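Local coordinates for conserved protein with 2 CBS domains (Pyrobaculum aerophilum, PDB 2RIH) that binds AMP through a tandem pair of CBS domains, which form a Bateman module, and is probably a nucleotide-responsive protein, at residues T23-E26 with V27-L31; T82-D85 with T86-V89; V116-I119 with R120-C123; E56-I59 with L60-V63. One frame throughout, in Å; residues are numbered along the deposited sequence. Where two conformers were deposited one is given.

Contact 1: residues T23-E26 with V27-L31; sequences TIRE and VATEL
Thr29 reaches back to Arg25 because its chi1 of -62° sets OG1 beside its own backbone N, so hydroxyl and amide both face the same carbonyl. Thr29 OG1 donates to Arg25 O at 2.8 Å, and Thr29 N approaches the same oxygen from the other face of the carbonyl plane, a double grip. A valine here has no hydroxyl, and Arg25 O would probably be left with the amide as its one donor from Thr29. Glu30 CG, beside its backbone N (chi1 -63°), lies 3.4 Å from Glu26 O; a bend at chi2 turns the carboxylate, and a water donates to Glu26 O and Glu30 OE1. The start of the helix is closed by a capping box: Glu26 N donates to Thr23 OG1 at 3.1 Å, while Thr23 N returns a bond to Glu26 OE1 at 2.9 Å, from above the carboxylate plane. Arg25 pairs with Asp70 and also bonds to Val63 O of the second subunit; Glu30 pairs with Lys33. Val27 and Leu31 lie on strand 38-43 and, with Ala28, on Ile59 of helix 56-64, while Glu26 and Glu30 border strand 16-19; helix 24-34 is the crossover between these two parallel strands.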
loop_
_atom_site.group_PDB
_atom_site.type_symbol
_atom_site.label_atom_id
_atom_site.label_comp_id
_atom_site.label_asym_id
_atom_site.label_seq_id
_atom_site.Cartn_x
_atom_site.Cartn_y
_atom_site.Cartn_z
ATOM N N THR A 23 15.634 2.058 14.304
ATOM C CA THR A 23 16.329 2.120 13.031
ATOM C C THR A 23 15.343 1.788 11.925
ATOM O O THR A 23 14.257 1.277 12.186
ATOM C CB THR A 23 17.516 1.148 12.961
ATOM O OG1 THR A 23 17.039 -0.207 12.949
ATOM C CG2 THR A 23 18.472 1.380 14.135
ATOM N N ILE A 24 15.743 2.064 10.693
ATOM C CA ILE A 24 14.917 1.772 9.530
ATOM C C ILE A 24 14.622 0.275 9.397
ATOM O O ILE A 24 13.492 -0.108 9.100
ATOM C CB ILE A 24 15.572 2.285 8.218
ATOM C CG1 ILE A 24 15.674 3.819 8.236
ATOM C CG2 ILE A 24 14.775 1.779 6.999
ATOM C CD1 ILE A 24 16.496 4.374 7.123
ATOM N N ARG A 25 15.635 -0.559 9.600
ATOM C CA ARG A 25 15.458 -2.006 9.482
ATOM C C ARG A 25 14.630 -2.587 10.629
ATOM O O ARG A 25 13.945 -3.593 10.441
ATOM C CB ARG A 25 16.809 -2.736 9.403
ATOM C CG ARG A 25 16.688 -4.119 8.752
ATOM C CD ARG A 25 18.011 -4.834 8.609
ATOM N NE ARG A 25 19.054 -4.007 8.006
ATOM C CZ ARG A 25 19.320 -3.896 6.703
ATOM N NH1 ARG A 25 18.614 -4.548 5.792
ATOM N NH2 ARG A 25 20.314 -3.113 6.304
ATOM N N GLU A 26 14.712 -1.978 11.813
ATOM C CA GLU A 26 13.873 -2.394 12.939
ATOM C C GLU A 26 12.400 -2.208 12.592
ATOM O O GLU A 26 11.587 -3.105 12.840
ATOM C CB GLU A 26 14.230 -1.637 14.223
ATOM C CG GLU A 26 15.493 -2.163 14.890
ATOM C CD GLU A 26 16.037 -1.239 15.963
ATOM O OE1 GLU A 26 15.493 -0.133 16.147
ATOM O OE2 GLU A 26 17.022 -1.622 16.625
ATOM N N VAL A 27 12.073 -1.054 12.005
ATOM C CA VAL A 27 10.714 -0.775 11.541
ATOM C C VAL A 27 10.282 -1.787 10.481
ATOM O O VAL A 27 9.198 -2.357 10.568
ATOM C CB VAL A 27 10.581 0.654 10.963
ATOM C CG1 VAL A 27 9.206 0.839 10.262
ATOM C CG2 VAL A 27 10.804 1.690 12.061
ATOM N N ALA A 28 11.132 -1.989 9.480
ATOM C CA ALA A 28 10.886 -2.974 8.430
ATOM C C ALA A 28 10.638 -4.376 8.969
ATOM O O ALA A 28 9.761 -5.077 8.477
ATOM C CB ALA A 28 12.047 -2.992 7.435
ATOM N N THR A 29 11.410 -4.779 9.976
ATOM C CA THR A 29 11.276 -6.106 10.588
ATOM C C THR A 29 9.911 -6.272 11.260
ATOM O O THR A 29 9.212 -7.278 11.043
ATOM C CB THR A 29 12.411 -6.362 11.605
ATOM O OG1 THR A 29 13.672 -6.326 10.919
ATOM C CG2 THR A 29 12.243 -7.716 12.322
ATOM N N GLU A 30 9.510 -5.271 12.038
ATOM C CA GLU A 30 8.234 -5.336 12.742
ATOM C C GLU A 30 7.044 -5.296 11.792
ATOM O O GLU A 30 6.070 -6.016 11.988
ATOM C CB GLU A 30 8.126 -4.229 13.789
ATOM C CG GLU A 30 9.162 -4.318 14.888
ATOM C CD GLU A 30 9.243 -5.683 15.540
ATOM O OE1 GLU A 30 10.369 -6.199 15.695
ATOM O OE2 GLU A 30 8.188 -6.237 15.895
ATOM N N LEU A 31 7.130 -4.464 10.759
ATOM C CA LEU A 31 6.084 -4.411 9.732
ATOM C C LEU A 31 5.970 -5.731 8.958
ATOM O O LEU A 31 4.863 -6.221 8.711
ATOM C CB LEU A 31 6.349 -3.268 8.753
ATOM C CG LEU A 31 6.105 -1.833 9.235
ATOM C CD1 LEU A 31 6.451 -0.875 8.102
ATOM C CD2 LEU A 31 4.660 -1.640 9.714
HETATM O O HOH W 1 12.465 -4.828 14.972
#

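Contact 2: residues T82-D85 with T86-V89; sequences TVLD and TDPV
Two hydrogen bonds tie Asp87 back to Leu84, one from its backbone and one to its side chain. Asp87 N donates to Leu84 O at 3.1 Å, closing a type I beta turn over Asp85 and Thr86; the donor stands well above the carbonyl plane, 71° out of it. In return Leu84 N gives its hydrogen to Asp87 OD2 at 3.0 Å, meeting the oxygen from above the carboxylate plane. Asp87 takes a chi1 of -78°, with CG beside its own backbone N; this brings the carboxylate back to the strand end, and one residue holds both the N-H and the C=O of Leu84. The remaining contacts are van der Waals. The Leu84 side chain runs slantwise over both partners, with Leu84 CB 3.6 Å from Thr86 OG1 and Leu84 CD1 3.8 Å from Asp87 OD1, while Val83 CB lies 3.7 Å from Asp87 OD2. Asp85 and Thr86 stand side by side at the tip of the turn and point the same way. The turn leads from edge strand 82-84, whose Val83 pairs with strand 103-107, toward helix 89-99; Arg6 and Thr7 bond to the carbonyls of Thr86 and Leu84, and the Ser8 hydroxyl more weakly to that of Asp85.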
loop_
_atom_site.group_PDB
_atom_site.type_symbol
_atom_site.label_atom_id
_atom_site.label_comp_id
_atom_site.label_asym_id
_atom_site.label_seq_id
_atom_site.Cartn_x
_atom_site.Cartn_y
_atom_site.Cartn_z
ATOM N N THR A 82 -3.932 11.741 11.774
ATOM C CA THR A 82 -4.748 10.991 12.710
ATOM C C THR A 82 -6.250 11.182 12.532
ATOM O O THR A 82 -6.709 12.188 11.995
ATOM C CB THR A 82 -4.421 11.380 14.169
ATOM O OG1 THR A 82 -4.778 12.746 14.378
ATOM C CG2 THR A 82 -2.930 11.182 14.489
ATOM N N VAL A 83 -6.994 10.185 13.003
ATOM C CA VAL A 83 -8.436 10.293 13.204
ATOM C C VAL A 83 -8.744 9.767 14.593
ATOM O O VAL A 83 -7.921 9.089 15.201
ATOM C CB VAL A 83 -9.257 9.496 12.156
ATOM C CG1 VAL A 83 -9.071 10.099 10.776
ATOM C CG2 VAL A 83 -8.880 8.010 12.170
ATOM N N LEU A 84 -9.926 10.100 15.096
ATOM C CA LEU A 84 -10.393 9.585 16.377
ATOM C C LEU A 84 -10.990 8.196 16.198
ATOM O O LEU A 84 -11.531 7.883 15.139
ATOM C CB LEU A 84 -11.440 10.520 16.996
ATOM C CG LEU A 84 -10.975 11.909 17.420
ATOM C CD1 LEU A 84 -12.187 12.803 17.678
ATOM C CD2 LEU A 84 -10.066 11.837 18.661
ATOM N N ASP A 85 -10.873 7.364 17.236
ATOM C CA ASP A 85 -11.515 6.045 17.278
ATOM C C ASP A 85 -13.051 6.131 17.156
ATOM O O ASP A 85 -13.709 5.175 16.726
ATOM C CB ASP A 85 -11.112 5.271 18.552
ATOM C CG ASP A 85 -11.422 6.027 19.849
ATOM O OD1 ASP A 85 -11.684 7.247 19.821
ATOM O OD2 ASP A 85 -11.383 5.386 20.918
ATOM N N THR A 86 -13.595 7.290 17.519
ATOM C CA THR A 86 -15.024 7.584 17.455
ATOM C C THR A 86 -15.480 8.289 16.164
ATOM O O THR A 86 -16.677 8.512 15.976
ATOM C CB THR A 86 -15.415 8.506 18.625
ATOM O OG1 THR A 86 -14.545 9.644 18.628
ATOM C CG2 THR A 86 -15.301 7.767 19.964
ATOM N N ASP A 87 -14.545 8.662 15.292
ATOM C CA ASP A 87 -14.902 9.251 13.999
ATOM C C ASP A 87 -15.563 8.228 13.082
ATOM O O ASP A 87 -15.195 7.054 13.112
ATOM C CB ASP A 87 -13.667 9.800 13.270
ATOM C CG ASP A 87 -13.216 11.144 13.806
ATOM O OD1 ASP A 87 -14.029 11.831 14.455
ATOM O OD2 ASP A 87 -12.045 11.504 13.572
ATOM N N PRO A 88 -16.557 8.669 12.289
ATOM C CA PRO A 88 -17.085 7.827 11.229
ATOM C C PRO A 88 -16.023 7.529 10.173
ATOM O O PRO A 88 -15.142 8.350 9.918
ATOM C CB PRO A 88 -18.227 8.658 10.629
ATOM C CG PRO A 88 -17.978 10.053 11.070
ATOM C CD PRO A 88 -17.263 9.963 12.372
ATOM N N VAL A 89 -16.120 6.360 9.561
ATOM C CA VAL A 89 -15.106 5.913 8.616
ATOM C C VAL A 89 -14.912 6.854 7.411
ATOM O O VAL A 89 -13.844 6.840 6.799
ATOM C CB VAL A 89 -15.378 4.461 8.148
ATOM C CG1 VAL A 89 -15.327 3.506 9.344
ATOM C CG2 VAL A 89 -16.713 4.355 7.428
#

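Contact 3: residues V116-I119 with R120-C123; sequences VLSI and RDLC. With SO4 (sulfate ion), chain D.
The carboxylate of Asp121 faces Ser118, and OD2 takes the Ser118 N hydrogen at 2.7 Å on its anti side, only 16° out of the carboxylate plane; OD1 pairs with Lys12. The other flat group, the Arg120 guanidinium, has sulfate O1 at its edge and in its plane, whereas O3 approaches obliquely, 2.8 Å from Arg120 NH1 in a weak bond. Between the two, Ser118 OG lies anti to its backbone N (chi1 170°), which lets one hydroxyl serve twice: it accepts from Arg120 N at 3.0 Å and donates to sulfate O1 at 2.7 Å. The OG cap on Arg120 N and the return bond from Ser118 N to Asp121 OD2 make a capping box at the start of a short, weakly bonded helix. Leu117 CD2 meets Leu122 CD2 at 3.8 Å, the chains crossing at about a right angle, and Ile119 CG1 touches Cys123 SG, which is in a disulfide with Cys123 of the second subunit. The sulfate is also bonded to His103 and Gly37 of the same chain and to Arg57 of the second subunit. Ser118, Arg120 and Asp121 all belong to an observed AMP site, and the sulfate is consistent with a phosphate position in a CBS nucleotide pocket.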
loop_
_atom_site.group_PDB
_atom_site.type_symbol
_atom_site.label_atom_id
_atom_site.label_comp_id
_atom_site.label_asym_id
_atom_site.label_seq_id
_atom_site.Cartn_x
_atom_site.Cartn_y
_atom_site.Cartn_z
ATOM N N VAL A 116 -4.129 1.551 13.749
ATOM C CA VAL A 116 -3.854 2.073 12.430
ATOM C C VAL A 116 -4.895 1.476 11.483
ATOM O O VAL A 116 -5.099 0.258 11.437
ATOM C CB VAL A 116 -2.428 1.702 11.962
ATOM C CG1 VAL A 116 -2.219 2.084 10.474
ATOM C CG2 VAL A 116 -1.386 2.365 12.858
ATOM N N LEU A 117 -5.558 2.353 10.747
ATOM C CA LEU A 117 -6.567 1.970 9.783
ATOM C C LEU A 117 -5.951 2.050 8.385
ATOM O O LEU A 117 -5.277 3.022 8.048
ATOM C CB LEU A 117 -7.760 2.920 9.904
ATOM C CG LEU A 117 -9.060 2.573 9.185
ATOM C CD1 LEU A 117 -9.765 1.404 9.878
ATOM C CD2 LEU A 117 -9.975 3.801 9.130
ATOM N N SER A 118 -6.183 1.013 7.590
ATOM C CA SER A 118 -5.693 0.938 6.238
ATOM C C SER A 118 -6.817 1.172 5.231
ATOM O O SER A 118 -7.992 1.015 5.544
ATOM C CB SER A 118 -5.099 -0.447 5.992
ATOM O OG SER A 118 -4.816 -0.620 4.632
ATOM N N ILE A 119 -6.425 1.523 4.011
ATOM C CA ILE A 119 -7.341 1.597 2.887
ATOM C C ILE A 119 -7.993 0.213 2.608
ATOM O O ILE A 119 -9.137 0.130 2.154
ATOM C CB ILE A 119 -6.609 2.161 1.645
ATOM C CG1 ILE A 119 -7.610 2.616 0.586
ATOM C CG2 ILE A 119 -5.613 1.137 1.066
ATOM C CD1 ILE A 119 -6.988 3.543 -0.438
ATOM N N ARG A 120 -7.278 -0.864 2.918
ATOM C CA ARG A 120 -7.840 -2.232 2.865
ATOM C C ARG A 120 -9.064 -2.406 3.742
ATOM O O ARG A 120 -9.997 -3.133 3.378
ATOM C CB ARG A 120 -6.835 -3.245 3.386
ATOM C CG ARG A 120 -5.906 -3.835 2.399
ATOM C CD ARG A 120 -4.829 -4.591 3.172
ATOM N NE ARG A 120 -4.415 -5.769 2.451
ATOM C CZ ARG A 120 -3.214 -6.006 1.949
ATOM N NH1 ARG A 120 -2.195 -5.166 2.088
ATOM N NH2 ARG A 120 -3.051 -7.140 1.308
ATOM N N ASP A 121 -9.029 -1.787 4.920
ATOM C CA ASP A 121 -10.109 -1.908 5.904
ATOM C C ASP A 121 -11.391 -1.211 5.458
ATOM O O ASP A 121 -12.500 -1.616 5.836
ATOM C CB ASP A 121 -9.668 -1.326 7.250
ATOM C CG ASP A 121 -8.460 -2.039 7.835
ATOM O OD1 ASP A 121 -8.512 -3.285 7.986
ATOM O OD2 ASP A 121 -7.464 -1.348 8.175
ATOM N N LEU A 122 -11.238 -0.162 4.655
ATOM C CA LEU A 122 -12.357 0.680 4.259
ATOM C C LEU A 122 -12.978 0.309 2.922
ATOM O O LEU A 122 -14.157 0.581 2.685
ATOM C CB LEU A 122 -11.887 2.132 4.152
ATOM C CG LEU A 122 -11.393 2.830 5.409
ATOM C CD1 LEU A 122 -10.875 4.208 5.058
ATOM C CD2 LEU A 122 -12.504 2.906 6.445
ATOM N N CYS A 123 -12.187 -0.291 2.041
ATOM C CA CYS A 123 -12.541 -0.311 0.628
ATOM C C CYS A 123 -13.022 -1.640 0.057
ATOM O O CYS A 123 -13.314 -1.716 -1.134
ATOM C CB CYS A 123 -11.356 0.217 -0.170
ATOM S SG CYS A 123 -10.950 1.890 0.312
HETATM S S SO4 D . -1.970 -2.844 5.052
HETATM O O1 SO4 D . -2.599 -2.095 3.979
HETATM O O2 SO4 D . -2.993 -3.319 5.974
HETATM O O3 SO4 D . -1.285 -3.999 4.512
HETATM O O4 SO4 D . -1.023 -2.003 5.755
#

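Contact 4: residues E56-I59 with L60-V63; sequences ERDI and LRAV. With SO4 (sulfate ion), chain F.
Helix 56-64 serves both AMP sites of the protein: Asp58 and Arg61, one turn apart, line one, and Arg57 belongs to the other. Asp58 OD1 and Arg61 NH1 form a long salt bridge of 3.7 Å, with OD1 at the edge of the guanidinium and the two planes 59° apart; Arg61 was modelled in two conformers, so this pairing is doubtful. The stronger ties of Asp58 run elsewhere, OD2 accepting from Ser55 N and OD1 from Asn78. Arg57 leaves in a different direction. Its CG lies anti to the backbone N (chi1 -176°), and bends at chi2 and chi3 swing the guanidinium edge-on to a sulfate, whose O4 is 2.8 Å from Arg57 NH2 and, in a weaker bond, 3.2 Å from Arg57 NH1; the ion is also bonded to His103, Gly37, Ser118 and Arg120 of the second subunit. This is the helix that follows the third strand of the CBS fold, and its backbone bonds are regular, Leu60 N donating to Glu56 O at 2.8 Å and Val63 N to Ile59 O at 3.0 Å. Arg57 NE also pairs with Glu56 of the second subunit. A leucine in place of Arg57 carries no side-chain N-H, which would probably weaken the hold on the anion and leave that glutamate without this partner. Ile59 and Leu60 pack on Leu60 and Ile59 of the second subunit.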
loop_
_atom_site.group_PDB
_atom_site.type_symbol
_atom_site.label_atom_id
_atom_site.label_comp_id
_atom_site.label_asym_id
_atom_site.label_seq_id
_atom_site.Cartn_x
_atom_site.Cartn_y
_atom_site.Cartn_z
ATOM N N GLU A 56 5.935 1.340 4.585
ATOM C CA GLU A 56 6.687 0.593 3.588
ATOM C C GLU A 56 7.062 1.470 2.391
ATOM O O GLU A 56 8.074 1.229 1.727
ATOM C CB GLU A 56 5.877 -0.624 3.130
ATOM C CG GLU A 56 4.546 -0.301 2.498
ATOM C CD GLU A 56 3.668 -1.522 2.330
ATOM O OE1 GLU A 56 2.442 -1.379 2.441
ATOM O OE2 GLU A 56 4.196 -2.621 2.098
ATOM N N ARG A 57 6.243 2.482 2.120
ATOM C CA ARG A 57 6.552 3.451 1.084
ATOM C C ARG A 57 7.776 4.307 1.406
ATOM O O ARG A 57 8.561 4.637 0.513
ATOM C CB ARG A 57 5.354 4.349 0.811
ATOM C CG ARG A 57 5.637 5.301 -0.328
ATOM C CD ARG A 57 4.429 5.549 -1.184
ATOM N NE ARG A 57 3.944 4.314 -1.791
ATOM C CZ ARG A 57 2.959 4.268 -2.679
ATOM N NH1 ARG A 57 2.375 5.387 -3.091
ATOM N NH2 ARG A 57 2.567 3.102 -3.156
ATOM N N ASP A 58 7.925 4.681 2.673
ATOM C CA ASP A 58 9.096 5.437 3.114
ATOM C C ASP A 58 10.345 4.559 3.059
ATOM O O ASP A 58 11.426 5.013 2.679
ATOM C CB ASP A 58 8.886 5.977 4.532
ATOM C CG ASP A 58 7.721 6.955 4.621
ATOM O OD1 ASP A 58 7.676 7.938 3.837
ATOM O OD2 ASP A 58 6.852 6.742 5.484
ATOM N N ILE A 59 10.188 3.299 3.445
ATOM C CA ILE A 59 11.272 2.325 3.363
ATOM C C ILE A 59 11.670 2.087 1.897
ATOM O O ILE A 59 12.859 1.955 1.578
ATOM C CB ILE A 59 10.868 1.017 4.082
ATOM C CG1 ILE A 59 10.815 1.277 5.599
ATOM C CG2 ILE A 59 11.836 -0.134 3.724
ATOM C CD1 ILE A 59 10.008 0.277 6.403
ATOM N N LEU A 60 10.673 2.043 1.012
ATOM C CA LEU A 60 10.905 1.898 -0.419
ATOM C C LEU A 60 11.828 3.017 -0.921
ATOM O O LEU A 60 12.807 2.761 -1.625
ATOM C CB LEU A 60 9.561 1.945 -1.169
ATOM C CG LEU A 60 9.530 1.683 -2.673
ATOM C CD1 LEU A 60 9.596 0.193 -2.939
ATOM C CD2 LEU A 60 8.251 2.263 -3.300
ATOM N N ARG A 61 11.490 4.254 -0.558
ATOM C CA ARG A 61 12.285 5.423 -0.941
ATOM C C ARG A 61 13.706 5.342 -0.380
ATOM O O ARG A 61 14.671 5.724 -1.052
ATOM C CB ARG A 61 11.599 6.713 -0.474
ATOM C CG ARG A 61 12.418 7.981 -0.723
ATOM C CD ARG A 61 11.691 9.245 -0.267
ATOM N NE ARG A 61 11.119 9.105 1.070
ATOM C CZ ARG A 61 11.809 9.129 2.208
ATOM N NH1 ARG A 61 11.163 8.983 3.360
ATOM N NH2 ARG A 61 13.133 9.288 2.212
ATOM N N ALA A 62 13.829 4.840 0.850
ATOM C CA ALA A 62 15.118 4.647 1.512
ATOM C C ALA A 62 16.019 3.709 0.714
ATOM O O ALA A 62 17.201 3.985 0.527
ATOM C CB ALA A 62 14.903 4.090 2.926
ATOM N N VAL A 63 15.441 2.602 0.258
ATOM C CA VAL A 63 16.115 1.629 -0.592
ATOM C C VAL A 63 16.572 2.290 -1.908
ATOM O O VAL A 63 17.735 2.193 -2.275
ATOM C CB VAL A 63 15.176 0.421 -0.891
ATOM C CG1 VAL A 63 15.769 -0.504 -1.950
ATOM C CG2 VAL A 63 14.871 -0.355 0.384
HETATM S S SO4 F . -0.845 2.731 -5.017
HETATM O O1 SO4 F . -0.206 1.829 -5.967
HETATM O O2 SO4 F . -1.906 3.471 -5.677
HETATM O O3 SO4 F . -1.424 1.970 -3.932
HETATM O O4 SO4 F . 0.141 3.659 -4.506
#

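In the fold
Along the chain the contacts come in the order 1, 4, 2, 3, the first two in one CBS domain and the last two in the other. Contacts 1 and 4 lie about 11 Å apart between centres and touch where Ile59 meets Val27, Ala28 and Leu31, joining helices 24-34 and 56-64. Contacts 2 and 3, about 12 Å apart between centres, meet through Val89 and Leu122 and share the sheet of strands 82-84, 103-107 and 113-118. Across the domains, contacts 3 and 4 come within about 6 Å at their nearest atoms without touching. Both reach the second subunit and supply residues to AMP sites, so nucleotide binding and dimer contacts are closely combined.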